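Local structure of B-agarase (Saccharophagus degradans, 4BQ2) at residues K442-G447 / M454-D459; I506-L511 / A569-L574; I650-I655 / H697-M702; A639-L644 / I688-F693. The protein hydrolyses beta-1,4 linkages of agarose as a family 50 exo-beta-agarase, probably releasing short products from a chain end. One frame throughout, in Å; residues are numbered along the deposited sequence.

Contact 1 of 4, residues K442-G447 / M454-D459; sequences KTVSSG and MPDVFD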
loop_
_atom_site.group_PDB
_atom_site.type_symbol
_atom_site.label_atom_id
_atom_site.label_comp_id
_atom_site.label_asym_id
_atom_site.label_seq_id
_atom_site.Cartn_x
_atom_site.Cartn_y
_atom_site.Cartn_z
ATOM N N LYS A 442 -2.546 26.142 -6.802
ATOM C CA LYS A 442 -1.653 26.407 -5.674
ATOM C C LYS A 442 -1.698 25.215 -4.727
ATOM O O LYS A 442 -2.672 24.447 -4.750
ATOM C CB LYS A 442 -2.082 27.682 -4.962
ATOM C CG LYS A 442 -1.750 28.978 -5.720
ATOM C CD LYS A 442 -2.501 30.126 -5.061
ATOM C CE LYS A 442 -2.564 31.393 -5.902
ATOM N NZ LYS A 442 -1.236 32.035 -6.049
ATOM N N THR A 443 -0.642 25.061 -3.923
ATOM C CA THR A 443 -0.489 23.941 -2.970
ATOM C C THR A 443 -0.376 24.374 -1.492
ATOM O O THR A 443 -0.123 25.546 -1.186
ATOM C CB THR A 443 0.731 23.029 -3.325
ATOM O OG1 THR A 443 1.961 23.775 -3.233
ATOM C CG2 THR A 443 0.566 22.454 -4.765
ATOM N N VAL A 444 -0.568 23.409 -0.587
ATOM C CA VAL A 444 -0.224 23.550 0.839
ATOM C C VAL A 444 0.560 22.280 1.214
ATOM O O VAL A 444 0.723 21.366 0.381
ATOM C CB VAL A 444 -1.496 23.712 1.721
ATOM C CG1 VAL A 444 -2.275 24.973 1.342
ATOM C CG2 VAL A 444 -2.391 22.486 1.607
ATOM N N SER A 445 1.065 22.219 2.441
ATOM C CA SER A 445 1.903 21.094 2.855
ATOM C C SER A 445 1.553 20.667 4.273
ATOM O O SER A 445 1.173 21.512 5.084
ATOM C CB SER A 445 3.392 21.460 2.785
ATOM O OG SER A 445 4.178 20.422 3.353
ATOM N N SER A 446 1.647 19.357 4.515
ATOM C CA SER A 446 1.470 18.745 5.816
ATOM C C SER A 446 2.797 18.779 6.561
ATOM O O SER A 446 2.859 18.394 7.721
ATOM C CB SER A 446 1.052 17.267 5.641
ATOM O OG SER A 446 2.149 16.477 5.156
ATOM N N GLY A 447 3.862 19.205 5.876
ATOM C CA GLY A 447 5.227 19.104 6.414
ATOM C C GLY A 447 5.839 17.718 6.252
ATOM O O GLY A 447 7.000 17.496 6.609
ATOM N N MET A 454 0.016 18.779 -1.085
ATOM C CA MET A 454 -1.439 18.869 -0.890
ATOM C C MET A 454 -2.015 20.069 -1.645
ATOM O O MET A 454 -1.335 21.107 -1.792
ATOM C CB MET A 454 -1.747 18.937 0.607
ATOM C CG MET A 454 -1.482 17.621 1.315
ATOM S SD MET A 454 -2.607 16.296 0.772
ATOM C CE MET A 454 -4.097 16.776 1.661
ATOM N N PRO A 455 -3.261 19.936 -2.147
ATOM C CA PRO A 455 -3.835 20.993 -2.934
ATOM C C PRO A 455 -4.311 22.152 -2.075
ATOM O O PRO A 455 -4.766 21.935 -0.953
ATOM C CB PRO A 455 -5.058 20.313 -3.598
ATOM C CG PRO A 455 -5.466 19.248 -2.608
ATOM C CD PRO A 455 -4.134 18.742 -2.091
ATOM N N ASP A 456 -4.207 23.364 -2.599
ATOM C CA ASP A 456 -4.886 24.501 -1.957
ATOM C C ASP A 456 -6.313 24.516 -2.449
ATOM O O ASP A 456 -6.599 25.030 -3.521
ATOM C CB ASP A 456 -4.226 25.856 -2.265
ATOM C CG ASP A 456 -4.808 26.968 -1.405
ATOM O OD1 ASP A 456 -6.028 26.891 -1.131
ATOM O OD2 ASP A 456 -4.060 27.884 -0.961
ATOM N N VAL A 457 -7.200 23.938 -1.652
ATOM C CA VAL A 457 -8.563 23.664 -2.053
ATOM C C VAL A 457 -9.418 24.917 -2.072
ATOM O O VAL A 457 -10.574 24.861 -2.483
ATOM C CB VAL A 457 -9.189 22.607 -1.128
ATOM C CG1 VAL A 457 -8.462 21.279 -1.305
ATOM C CG2 VAL A 457 -9.108 23.050 0.352
ATOM N N PHE A 458 -8.861 26.035 -1.590
ATOM C CA PHE A 458 -9.546 27.334 -1.677
ATOM C C PHE A 458 -9.154 28.137 -2.935
ATOM O O PHE A 458 -9.779 29.150 -3.257
ATOM C CB PHE A 458 -9.291 28.143 -0.387
ATOM C CG PHE A 458 -10.054 27.625 0.809
ATOM C CD1 PHE A 458 -11.368 28.043 1.047
ATOM C CD2 PHE A 458 -9.475 26.741 1.687
ATOM C CE1 PHE A 458 -12.085 27.565 2.147
ATOM C CE2 PHE A 458 -10.184 26.260 2.770
ATOM C CZ PHE A 458 -11.486 26.675 3.002
ATOM N N ASP A 459 -8.114 27.687 -3.642
ATOM C CA ASP A 459 -7.735 28.266 -4.929
ATOM C C ASP A 459 -8.820 27.899 -5.969
ATOM O O ASP A 459 -9.165 26.723 -6.122
ATOM C CB ASP A 459 -6.341 27.746 -5.320
ATOM C CG ASP A 459 -5.847 28.277 -6.667
ATOM O OD1 ASP A 459 -6.565 29.057 -7.335
ATOM O OD2 ASP A 459 -4.737 27.861 -7.073
HETATM O O HOH W 1 -1.489 28.057 -1.477
#

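Contact 2 of 4, residues I506-L511 / A569-L574; sequences IPIHTL and ADYSML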
loop_
_atom_site.group_PDB
_atom_site.type_symbol
_atom_site.label_atom_id
_atom_site.label_comp_id
_atom_site.label_asym_id
_atom_site.label_seq_id
_atom_site.Cartn_x
_atom_site.Cartn_y
_atom_site.Cartn_z
ATOM N N ILE A 506 -0.834 20.284 8.429
ATOM C CA ILE A 506 -1.371 21.255 7.450
ATOM C C ILE A 506 -1.666 22.615 8.109
ATOM O O ILE A 506 -1.236 23.641 7.598
ATOM C CB ILE A 506 -2.569 20.693 6.632
ATOM C CG1 ILE A 506 -2.088 19.537 5.732
ATOM C CG2 ILE A 506 -3.173 21.778 5.741
ATOM C CD1 ILE A 506 -3.226 18.799 5.046
ATOM N N PRO A 507 -2.400 22.627 9.257
ATOM C CA PRO A 507 -2.547 23.907 9.964
ATOM C C PRO A 507 -1.217 24.542 10.360
ATOM O O PRO A 507 -1.029 25.725 10.134
ATOM C CB PRO A 507 -3.356 23.526 11.200
ATOM C CG PRO A 507 -4.257 22.460 10.684
ATOM C CD PRO A 507 -3.363 21.626 9.770
ATOM N N ILE A 508 -0.293 23.753 10.896
ATOM C CA ILE A 508 0.969 24.305 11.378
ATOM C C ILE A 508 1.743 24.922 10.220
ATOM O O ILE A 508 2.130 26.091 10.275
ATOM C CB ILE A 508 1.767 23.218 12.137
ATOM C CG1 ILE A 508 1.063 22.918 13.465
ATOM C CG2 ILE A 508 3.249 23.564 12.290
ATOM C CD1 ILE A 508 1.694 21.795 14.261
ATOM N N HIS A 509 1.960 24.151 9.152
ATOM C CA HIS A 509 2.692 24.670 7.991
ATOM C C HIS A 509 2.012 25.886 7.337
ATOM O O HIS A 509 2.678 26.843 6.923
ATOM C CB HIS A 509 2.888 23.565 6.945
ATOM C CG HIS A 509 3.816 23.945 5.820
ATOM N ND1 HIS A 509 3.412 24.706 4.739
ATOM C CD2 HIS A 509 5.120 23.637 5.598
ATOM C CE1 HIS A 509 4.433 24.876 3.917
ATOM N NE2 HIS A 509 5.480 24.238 4.414
ATOM N N THR A 510 0.687 25.843 7.216
ATOM C CA THR A 510 -0.014 26.932 6.543
ATOM C C THR A 510 -0.039 28.208 7.383
ATOM O O THR A 510 0.098 29.321 6.835
ATOM C CB THR A 510 -1.432 26.509 6.157
ATOM O OG1 THR A 510 -1.345 25.264 5.447
ATOM C CG2 THR A 510 -2.082 27.568 5.254
ATOM N N LEU A 511 -0.209 28.044 8.694
ATOM C CA LEU A 511 -0.193 29.195 9.611
ATOM C C LEU A 511 1.165 29.886 9.554
ATOM O O LEU A 511 1.254 31.099 9.744
ATOM C CB LEU A 511 -0.523 28.778 11.042
ATOM C CG LEU A 511 -2.015 28.558 11.296
ATOM C CD1 LEU A 511 -2.226 27.932 12.666
ATOM C CD2 LEU A 511 -2.806 29.856 11.145
ATOM N N ALA A 569 -7.207 23.201 19.706
ATOM C CA ALA A 569 -8.573 23.539 19.276
ATOM C C ALA A 569 -8.544 24.275 17.943
ATOM O O ALA A 569 -9.365 24.015 17.055
ATOM C CB ALA A 569 -9.283 24.385 20.333
ATOM N N ASP A 570 -7.587 25.179 17.803
ATOM C CA ASP A 570 -7.401 25.953 16.589
ATOM C C ASP A 570 -6.919 25.112 15.411
ATOM O O ASP A 570 -7.418 25.275 14.269
ATOM C CB ASP A 570 -6.468 27.152 16.837
ATOM C CG ASP A 570 -7.128 28.238 17.703
ATOM O OD1 ASP A 570 -8.371 28.264 17.772
ATOM O OD2 ASP A 570 -6.408 29.062 18.302
ATOM N N TYR A 571 -5.954 24.232 15.658
ATOM C CA TYR A 571 -5.480 23.372 14.578
ATOM C C TYR A 571 -6.613 22.449 14.138
ATOM O O TYR A 571 -6.798 22.237 12.938
ATOM C CB TYR A 571 -4.300 22.526 15.017
ATOM C CG TYR A 571 -3.039 23.262 15.406
ATOM C CD1 TYR A 571 -2.788 24.572 14.983
ATOM C CD2 TYR A 571 -2.070 22.615 16.183
ATOM C CE1 TYR A 571 -1.601 25.203 15.314
ATOM C CE2 TYR A 571 -0.896 23.248 16.547
ATOM C CZ TYR A 571 -0.670 24.545 16.111
ATOM O OH TYR A 571 0.497 25.173 16.463
ATOM N N SER A 572 -7.382 21.942 15.110
ATOM C CA SER A 572 -8.536 21.073 14.822
ATOM C C SER A 572 -9.559 21.803 13.932
ATOM O O SER A 572 -10.000 21.265 12.916
ATOM C CB SER A 572 -9.209 20.578 16.096
ATOM O OG SER A 572 -10.247 19.651 15.773
ATOM N N MET A 573 -9.901 23.035 14.306
ATOM C CA MET A 573 -10.837 23.850 13.551
ATOM C C MET A 573 -10.347 24.100 12.101
ATOM O O MET A 573 -11.139 24.019 11.140
ATOM C CB MET A 573 -11.076 25.194 14.282
ATOM C CG MET A 573 -11.748 26.257 13.420
ATOM S SD MET A 573 -12.061 27.788 14.320
ATOM C CE MET A 573 -10.481 28.594 14.076
ATOM N N LEU A 574 -9.064 24.422 11.962
ATOM C CA LEU A 574 -8.454 24.718 10.654
ATOM C C LEU A 574 -8.365 23.465 9.758
ATOM O O LEU A 574 -8.602 23.534 8.532
ATOM C CB LEU A 574 -7.061 25.333 10.822
ATOM C CG LEU A 574 -7.023 26.639 11.636
ATOM C CD1 LEU A 574 -5.613 27.184 11.721
ATOM C CD2 LEU A 574 -7.991 27.675 11.102
#

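Contact 3 of 4, residues I650-I655 / H697-M702; sequences IGEFHI and HWFQYM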
loop_
_atom_site.group_PDB
_atom_site.type_symbol
_atom_site.label_atom_id
_atom_site.label_comp_id
_atom_site.label_asym_id
_atom_site.label_seq_id
_atom_site.Cartn_x
_atom_site.Cartn_y
_atom_site.Cartn_z
ATOM N N ILE A 650 -13.295 -0.759 2.243
ATOM C CA ILE A 650 -11.820 -0.940 2.212
ATOM C C ILE A 650 -11.325 -0.875 0.755
ATOM O O ILE A 650 -11.718 -1.696 -0.072
ATOM C CB ILE A 650 -11.414 -2.303 2.812
ATOM C CG1 ILE A 650 -11.763 -2.358 4.317
ATOM C CG2 ILE A 650 -9.911 -2.599 2.554
ATOM C CD1 ILE A 650 -11.006 -1.371 5.218
ATOM N N GLY A 651 -10.503 0.119 0.431
ATOM C CA GLY A 651 -10.064 0.307 -0.970
ATOM C C GLY A 651 -8.897 -0.595 -1.316
ATOM O O GLY A 651 -8.677 -0.909 -2.509
ATOM N N GLU A 652 -8.157 -0.996 -0.274
ATOM C CA GLU A 652 -6.909 -1.802 -0.391
ATOM C C GLU A 652 -6.636 -2.611 0.866
ATOM O O GLU A 652 -6.766 -2.095 1.979
ATOM C CB GLU A 652 -5.698 -0.886 -0.613
ATOM C CG GLU A 652 -5.832 -0.036 -1.856
ATOM C CD GLU A 652 -4.685 0.917 -2.087
ATOM O OE1 GLU A 652 -3.614 0.816 -1.420
ATOM O OE2 GLU A 652 -4.875 1.771 -2.952
ATOM N N PHE A 653 -6.255 -3.872 0.656
ATOM C CA PHE A 653 -5.531 -4.690 1.636
ATOM C C PHE A 653 -4.767 -5.720 0.813
ATOM O O PHE A 653 -5.025 -5.891 -0.395
ATOM C CB PHE A 653 -6.458 -5.391 2.644
ATOM C CG PHE A 653 -7.279 -6.542 2.069
ATOM C CD1 PHE A 653 -8.376 -6.291 1.243
ATOM C CD2 PHE A 653 -6.990 -7.874 2.421
ATOM C CE1 PHE A 653 -9.146 -7.352 0.734
ATOM C CE2 PHE A 653 -7.764 -8.936 1.933
ATOM C CZ PHE A 653 -8.834 -8.676 1.080
ATOM N N HIS A 654 -3.840 -6.399 1.464
ATOM C CA HIS A 654 -3.143 -7.527 0.838
ATOM C C HIS A 654 -2.356 -8.356 1.839
ATOM O O HIS A 654 -2.138 -7.903 2.955
ATOM C CB HIS A 654 -2.302 -7.150 -0.406
ATOM C CG HIS A 654 -1.134 -6.216 -0.176
ATOM N ND1 HIS A 654 -0.232 -6.321 0.879
ATOM C CD2 HIS A 654 -0.684 -5.199 -0.939
ATOM C CE1 HIS A 654 0.689 -5.380 0.771
ATOM N NE2 HIS A 654 0.431 -4.676 -0.317
ATOM N N ILE A 655 -1.965 -9.570 1.440
ATOM C CA ILE A 655 -0.997 -10.390 2.208
ATOM C C ILE A 655 -0.094 -11.062 1.174
ATOM O O ILE A 655 -0.584 -11.566 0.165
ATOM C CB ILE A 655 -1.723 -11.495 3.021
ATOM C CG1 ILE A 655 -2.715 -10.871 4.009
ATOM C CG2 ILE A 655 -0.724 -12.364 3.791
ATOM C CD1 ILE A 655 -4.176 -10.986 3.578
ATOM N N HIS A 697 -11.671 -4.234 -1.371
ATOM C CA HIS A 697 -10.885 -4.546 -2.565
ATOM C C HIS A 697 -9.433 -4.857 -2.156
ATOM O O HIS A 697 -8.841 -4.213 -1.285
ATOM C CB HIS A 697 -10.906 -3.377 -3.569
ATOM C CG HIS A 697 -12.230 -3.176 -4.245
ATOM N ND1 HIS A 697 -12.810 -1.930 -4.398
ATOM C CD2 HIS A 697 -13.088 -4.066 -4.812
ATOM C CE1 HIS A 697 -13.960 -2.062 -5.043
ATOM N NE2 HIS A 697 -14.157 -3.351 -5.294
ATOM N N TRP A 698 -8.905 -5.891 -2.791
ATOM C CA TRP A 698 -7.515 -6.346 -2.634
ATOM C C TRP A 698 -6.601 -5.643 -3.602
ATOM O O TRP A 698 -6.932 -5.488 -4.815
ATOM C CB TRP A 698 -7.528 -7.860 -2.920
ATOM C CG TRP A 698 -6.194 -8.491 -3.198
ATOM C CD1 TRP A 698 -5.435 -8.382 -4.345
ATOM C CD2 TRP A 698 -5.473 -9.315 -2.310
ATOM N NE1 TRP A 698 -4.269 -9.124 -4.218
ATOM C CE2 TRP A 698 -4.266 -9.698 -2.969
ATOM C CE3 TRP A 698 -5.717 -9.778 -1.006
ATOM C CZ2 TRP A 698 -3.329 -10.536 -2.366
ATOM C CZ3 TRP A 698 -4.781 -10.588 -0.408
ATOM C CH2 TRP A 698 -3.617 -10.989 -1.098
ATOM N N PHE A 699 -5.454 -5.197 -3.092
ATOM C CA PHE A 699 -4.437 -4.561 -3.917
ATOM C C PHE A 699 -3.298 -5.573 -4.083
ATOM O O PHE A 699 -2.595 -5.848 -3.102
ATOM C CB PHE A 699 -3.915 -3.298 -3.201
ATOM C CG PHE A 699 -3.000 -2.438 -4.049
ATOM C CD1 PHE A 699 -1.657 -2.787 -4.223
ATOM C CD2 PHE A 699 -3.478 -1.273 -4.666
ATOM C CE1 PHE A 699 -0.810 -1.983 -4.991
ATOM C CE2 PHE A 699 -2.639 -0.465 -5.457
ATOM C CZ PHE A 699 -1.299 -0.833 -5.632
ATOM N N GLN A 700 -3.090 -6.165 -5.269
ATOM C CA GLN A 700 -3.692 -5.817 -6.559
ATOM C C GLN A 700 -3.828 -7.092 -7.417
ATOM O O GLN A 700 -3.574 -8.181 -6.940
ATOM C CB GLN A 700 -2.783 -4.803 -7.253
ATOM C CG GLN A 700 -1.342 -5.352 -7.372
ATOM C CD GLN A 700 -0.371 -4.384 -7.995
ATOM O OE1 GLN A 700 -0.691 -3.225 -8.262
ATOM N NE2 GLN A 700 0.834 -4.854 -8.231
ATOM N N TYR A 701 -4.198 -6.953 -8.692
ATOM C CA TYR A 701 -4.458 -8.114 -9.555
ATOM C C TYR A 701 -3.160 -8.927 -9.787
ATOM O O TYR A 701 -3.167 -10.151 -9.700
ATOM C CB TYR A 701 -5.020 -7.598 -10.894
ATOM C CG TYR A 701 -5.449 -8.630 -11.922
ATOM C CD1 TYR A 701 -5.795 -9.923 -11.569
ATOM C CD2 TYR A 701 -5.585 -8.248 -13.270
ATOM C CE1 TYR A 701 -6.191 -10.844 -12.540
ATOM C CE2 TYR A 701 -6.037 -9.136 -14.227
ATOM C CZ TYR A 701 -6.327 -10.430 -13.866
ATOM O OH TYR A 701 -6.775 -11.308 -14.865
ATOM N N MET A 702 -2.071 -8.232 -10.121
ATOM C CA MET A 702 -0.813 -8.922 -10.500
ATOM C C MET A 702 0.261 -8.624 -9.468
ATOM O O MET A 702 0.195 -7.572 -8.844
ATOM C CB MET A 702 -0.330 -8.418 -11.857
ATOM C CG MET A 702 -1.359 -8.610 -12.966
ATOM S SD MET A 702 -2.001 -7.089 -13.743
ATOM C CE MET A 702 -0.555 -6.262 -14.416
HETATM O O HOH W 2 -10.865 0.006 -4.304
#

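Contact 4 of 4, residues A639-L644 / I688-F693; sequences AFLAEL and IDNPYF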
loop_
_atom_site.group_PDB
_atom_site.type_symbol
_atom_site.label_atom_id
_atom_site.label_comp_id
_atom_site.label_asym_id
_atom_site.label_seq_id
_atom_site.Cartn_x
_atom_site.Cartn_y
_atom_site.Cartn_z
ATOM N N ALA A 639 -13.839 1.396 16.197
ATOM C CA ALA A 639 -15.008 1.705 17.030
ATOM C C ALA A 639 -15.654 3.046 16.656
ATOM O O ALA A 639 -16.871 3.210 16.800
ATOM C CB ALA A 639 -14.602 1.694 18.506
ATOM N N PHE A 640 -14.840 3.979 16.176
ATOM C CA PHE A 640 -15.299 5.292 15.724
ATOM C C PHE A 640 -16.374 5.245 14.630
ATOM O O PHE A 640 -17.168 6.170 14.504
ATOM C CB PHE A 640 -14.114 6.155 15.265
ATOM C CG PHE A 640 -13.540 5.754 13.902
ATOM C CD1 PHE A 640 -14.045 6.310 12.717
ATOM C CD2 PHE A 640 -12.511 4.803 13.807
ATOM C CE1 PHE A 640 -13.516 5.954 11.489
ATOM C CE2 PHE A 640 -11.996 4.428 12.571
ATOM C CZ PHE A 640 -12.503 5.000 11.413
ATOM N N LEU A 641 -16.395 4.170 13.848
ATOM C CA LEU A 641 -17.336 4.034 12.719
ATOM C C LEU A 641 -18.785 4.142 13.168
ATOM O O LEU A 641 -19.615 4.605 12.403
ATOM C CB LEU A 641 -17.176 2.674 12.018
ATOM C CG LEU A 641 -15.812 2.496 11.306
ATOM C CD1 LEU A 641 -15.738 1.054 10.826
ATOM C CD2 LEU A 641 -15.670 3.467 10.141
ATOM N N ALA A 642 -19.067 3.665 14.382
ATOM C CA ALA A 642 -20.454 3.628 14.911
ATOM C C ALA A 642 -21.052 5.008 15.061
ATOM O O ALA A 642 -22.215 5.207 14.722
ATOM C CB ALA A 642 -20.528 2.877 16.247
ATOM N N GLU A 643 -20.269 5.959 15.558
ATOM C CA GLU A 643 -20.760 7.324 15.692
ATOM C C GLU A 643 -21.000 7.980 14.323
ATOM O O GLU A 643 -21.931 8.783 14.182
ATOM C CB GLU A 643 -19.811 8.191 16.542
ATOM C CG GLU A 643 -20.285 9.641 16.716
ATOM C CD GLU A 643 -19.182 10.671 16.442
ATOM O OE1 GLU A 643 -18.722 10.810 15.261
ATOM O OE2 GLU A 643 -18.760 11.356 17.418
ATOM N N LEU A 644 -20.177 7.660 13.319
ATOM C CA LEU A 644 -20.387 8.226 11.986
ATOM C C LEU A 644 -21.615 7.618 11.337
ATOM O O LEU A 644 -22.348 8.312 10.652
ATOM C CB LEU A 644 -19.180 7.939 11.076
ATOM C CG LEU A 644 -17.834 8.486 11.499
ATOM C CD1 LEU A 644 -16.767 8.018 10.518
ATOM C CD2 LEU A 644 -17.897 9.999 11.518
ATOM N N ILE A 688 -16.637 -8.668 6.627
ATOM C CA ILE A 688 -17.981 -9.212 6.597
ATOM C C ILE A 688 -18.687 -8.995 7.951
ATOM O O ILE A 688 -19.843 -8.561 7.984
ATOM C CB ILE A 688 -17.944 -10.694 6.190
ATOM C CG1 ILE A 688 -17.562 -10.818 4.708
ATOM C CG2 ILE A 688 -19.277 -11.373 6.420
ATOM C CD1 ILE A 688 -17.133 -12.213 4.315
ATOM N N ASP A 689 -17.965 -9.225 9.048
ATOM C CA ASP A 689 -18.517 -9.036 10.394
ATOM C C ASP A 689 -18.742 -7.580 10.854
ATOM O O ASP A 689 -19.308 -7.372 11.921
ATOM C CB ASP A 689 -17.618 -9.715 11.452
ATOM C CG ASP A 689 -17.597 -11.239 11.331
ATOM O OD1 ASP A 689 -18.393 -11.792 10.561
ATOM O OD2 ASP A 689 -16.757 -11.878 12.001
ATOM N N ASN A 690 -18.190 -6.601 10.138
ATOM C CA ASN A 690 -18.306 -5.220 10.562
ATOM C C ASN A 690 -19.534 -4.607 9.848
ATOM O O ASN A 690 -19.566 -4.556 8.626
ATOM C CB ASN A 690 -17.002 -4.454 10.260
ATOM C CG ASN A 690 -17.033 -3.046 10.813
ATOM O OD1 ASN A 690 -17.987 -2.315 10.546
ATOM N ND2 ASN A 690 -16.021 -2.663 11.613
ATOM N N PRO A 691 -20.557 -4.177 10.610
ATOM C CA PRO A 691 -21.809 -3.720 9.994
ATOM C C PRO A 691 -21.686 -2.430 9.172
ATOM O O PRO A 691 -22.611 -2.102 8.438
ATOM C CB PRO A 691 -22.745 -3.512 11.200
ATOM C CG PRO A 691 -21.852 -3.346 12.377
ATOM C CD PRO A 691 -20.603 -4.134 12.085
ATOM N N TYR A 692 -20.578 -1.697 9.309
ATOM C CA TYR A 692 -20.347 -0.468 8.550
ATOM C C TYR A 692 -19.760 -0.664 7.153
ATOM O O TYR A 692 -19.839 0.245 6.326
ATOM C CB TYR A 692 -19.529 0.530 9.391
ATOM C CG TYR A 692 -20.311 0.785 10.666
ATOM C CD1 TYR A 692 -21.463 1.564 10.626
ATOM C CD2 TYR A 692 -19.973 0.141 11.876
ATOM C CE1 TYR A 692 -22.244 1.759 11.768
ATOM C CE2 TYR A 692 -20.747 0.337 13.038
ATOM C CZ TYR A 692 -21.883 1.133 12.958
ATOM O OH TYR A 692 -22.662 1.355 14.062
ATOM N N PHE A 693 -19.195 -1.839 6.872
ATOM C CA PHE A 693 -18.519 -2.025 5.572
ATOM C C PHE A 693 -19.407 -2.620 4.532
ATOM O O PHE A 693 -20.088 -3.602 4.795
ATOM C CB PHE A 693 -17.207 -2.832 5.735
ATOM C CG PHE A 693 -16.113 -1.985 6.278
ATOM C CD1 PHE A 693 -15.356 -1.187 5.423
ATOM C CD2 PHE A 693 -15.880 -1.921 7.642
ATOM C CE1 PHE A 693 -14.356 -0.355 5.911
ATOM C CE2 PHE A 693 -14.868 -1.100 8.142
ATOM C CZ PHE A 693 -14.110 -0.311 7.279
HETATM O O HOH W 3 -24.219 3.457 14.280
#

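Contact 1 of 4, residues K442-G447 / M454-D459
With its carboxyl carbon trans to the backbone N (chi1 179°), Asp459 holds OD2 out across the open end of a short beta hairpin, where it receives the backbone N-H of Lys442. The bond from Lys442 N to Asp459 OD2 is 2.8 Å and nearly straight, at 173°, meeting the oxygen almost along its C-O axis. The other oxygen, OD1, caps Glu461 N at the start of helix 460-477, tying the hairpin to a helix N-terminus. Lysine suits the exposed position: its carbons cross the Asp459 carboxylate, and NZ, too far at 5.5 Å from Asp459 OD2 for a salt bridge, makes a weak bond to Gly517 O. The two strands are antiparallel: Val444 N donates to Met454 O at 2.7 Å, the return bond from Met454 N to Val444 O is weak, and Asp456 N reaches Lys442 O at 2.9 Å. Within the hydrogen-bonded pair, Val444 CG2 rests on Met454 CB at 3.7 Å, two apolar side chains that face Tyr578 of helix 565-593. Asp456 places its carboxyl group by a similar torsion, chi1 -170°. Its OD1 accepts a hydrogen bond from Phe458 N in an Asx turn and also bonds Thr520 OG1, which fixes the carboxylate. Asp456 OD2 takes a hydrogen from a water 2.6 Å away that also donates to Thr443 O at 2.9 Å, bridging the first strand to the turn after the second.

Contact 2 of 4, residues I506-L511 / A569-L574
Two helices packed almost at right angles meet here, with Tyr571 of helix 565-593 set among Pro507, Ile508 and Leu511 of helix 505-511. The short axes cross at 94° and come within 9.3 Å, and the side chains meet by van der Waals and CH-pi contacts. Ile508 is the residue over the tyrosine face: its CG1 lies 3.8 Å from the ring centroid, 23° off the normal, a CH-pi contact displaced toward the hydroxyl end. The branch gets there because CG1 is trans to the carbonyl carbon (chi1 -70°). Leu511 comes instead to the ring edge, CD1 to Tyr571 CE1 at 3.9 Å, and the same methyl touches Leu574 CD1 at 3.6 Å, where the two leucines cross at about a right angle. Proline's compact ring permits the close approach of the backbones: Pro507 CG sits 3.4 Å from Tyr571 O and also packs against Leu574 CB. Branched Ile508 and Leu511 and the ring of Pro507 thus pack round Tyr571 through carbon contacts. Beyond the pair, Phe524 of helix 519-532 covers Leu574 and Thr510, the loop residue Val558 packs on Tyr571, and Asp570 forms a salt bridge with Lys531 of helix 519-532.

Contact 3 of 4, residues I650-I655 / H697-M702
From Ile650 and His697 onward the two backbones run parallel, their axes 5.1 Å apart and inclined by 18°, but Ile650 to Phe653 spans three steps where His697 to Phe699 spans two. His697 N bonds Ile650 O at 2.9 Å and Phe699 N bonds Phe653 O at 2.8 Å, while Phe653 N reaches His697 O only weakly; the extra residue is accommodated where Gly651 departs from extended geometry. Trp698 CG, anti to the backbone N (chi1 164°), carries the indole edge onto the Phe653 face, a T-shaped pair with planes at 86° and six-membered-ring centroids 5.5 Å apart. His654 CA lies over that same indole ring, 3.9 Å from its centroid, so the broad tryptophan serves two neighbours. Strands 648-652 and 693-699 are neighbours in the (beta/alpha)8 barrel expected for this family. On the other side of the sheet Glu652 runs alongside Phe699, Glu652 CD to Phe699 CD2 3.6 Å. Its carboxylate forms a salt bridge with Arg603 and bonds Tyr629 OH and a glycerol, probably from the crystallisation liquor, so Glu652 may line the sugar pocket. His654 CD2 lies edge-on 3.0 Å from Phe699 O. A water joins Gly651 O to His697 ND1, and NE2 bonds Ser414 OG.

Contact 4 of 4, residues A639-L644 / I688-F693
One face of the Tyr692 ring is covered by the Leu641-Ala642 peptide, with Leu641 O and Ala642 N each about 3.9 Å above the plane toward the rim; the Phe693 ring has Asn690 CG in plane at its edge and meets Leu641 CD1 obliquely. Tyr692 CG, anti to the carbonyl carbon (chi1 -58°), sets its ring against that peptide. The contact joins the short helix 641-644 to the loop that leads from helix 673-688 into barrel strand 693-699. An Asx turn shapes that loop: Tyr692 N donates to Asn690 OD1 at 2.9 Å, in the carbonyl plane. Leucine suits the buried position because one branch serves both neighbours, its CD1 lying 3.5 Å from Phe693 CE2 and 3.8 Å from Asn690 ND2, while Leu641 CB packs on Tyr692 CD2. Ala642 is small enough to let the phenol close in, its CA 3.3 Å from Tyr692 OH. At this more open side a water 2.6 Å from Tyr692 OH donates to Ala642 O at 2.7 Å.

How the contacts relate
Contact 3 is the most central, its centre about 8 Å from the centre of the chain, and fully buried. Contact 2 is buried too but peripheral, while contacts 1 and 4 are partly open; a water bridges the segments in contacts 1, 3 and 4. Contacts 1 and 2 touch: Ser446 and Met454 of the hairpin pack on Ile506 of helix 505-511. Contacts 3 and 4 share strand 693-699, and Ile650 CD1 meets Phe693 CE1 at 3.6 Å; their segments alternate along the chain. Backbone and carboxylate bonds hold contact 1, strand bonding with aromatic and pocket polar groups contact 3; contact 2 is helix packing through carbon contacts, and contact 4 a tyrosine face laid on a peptide.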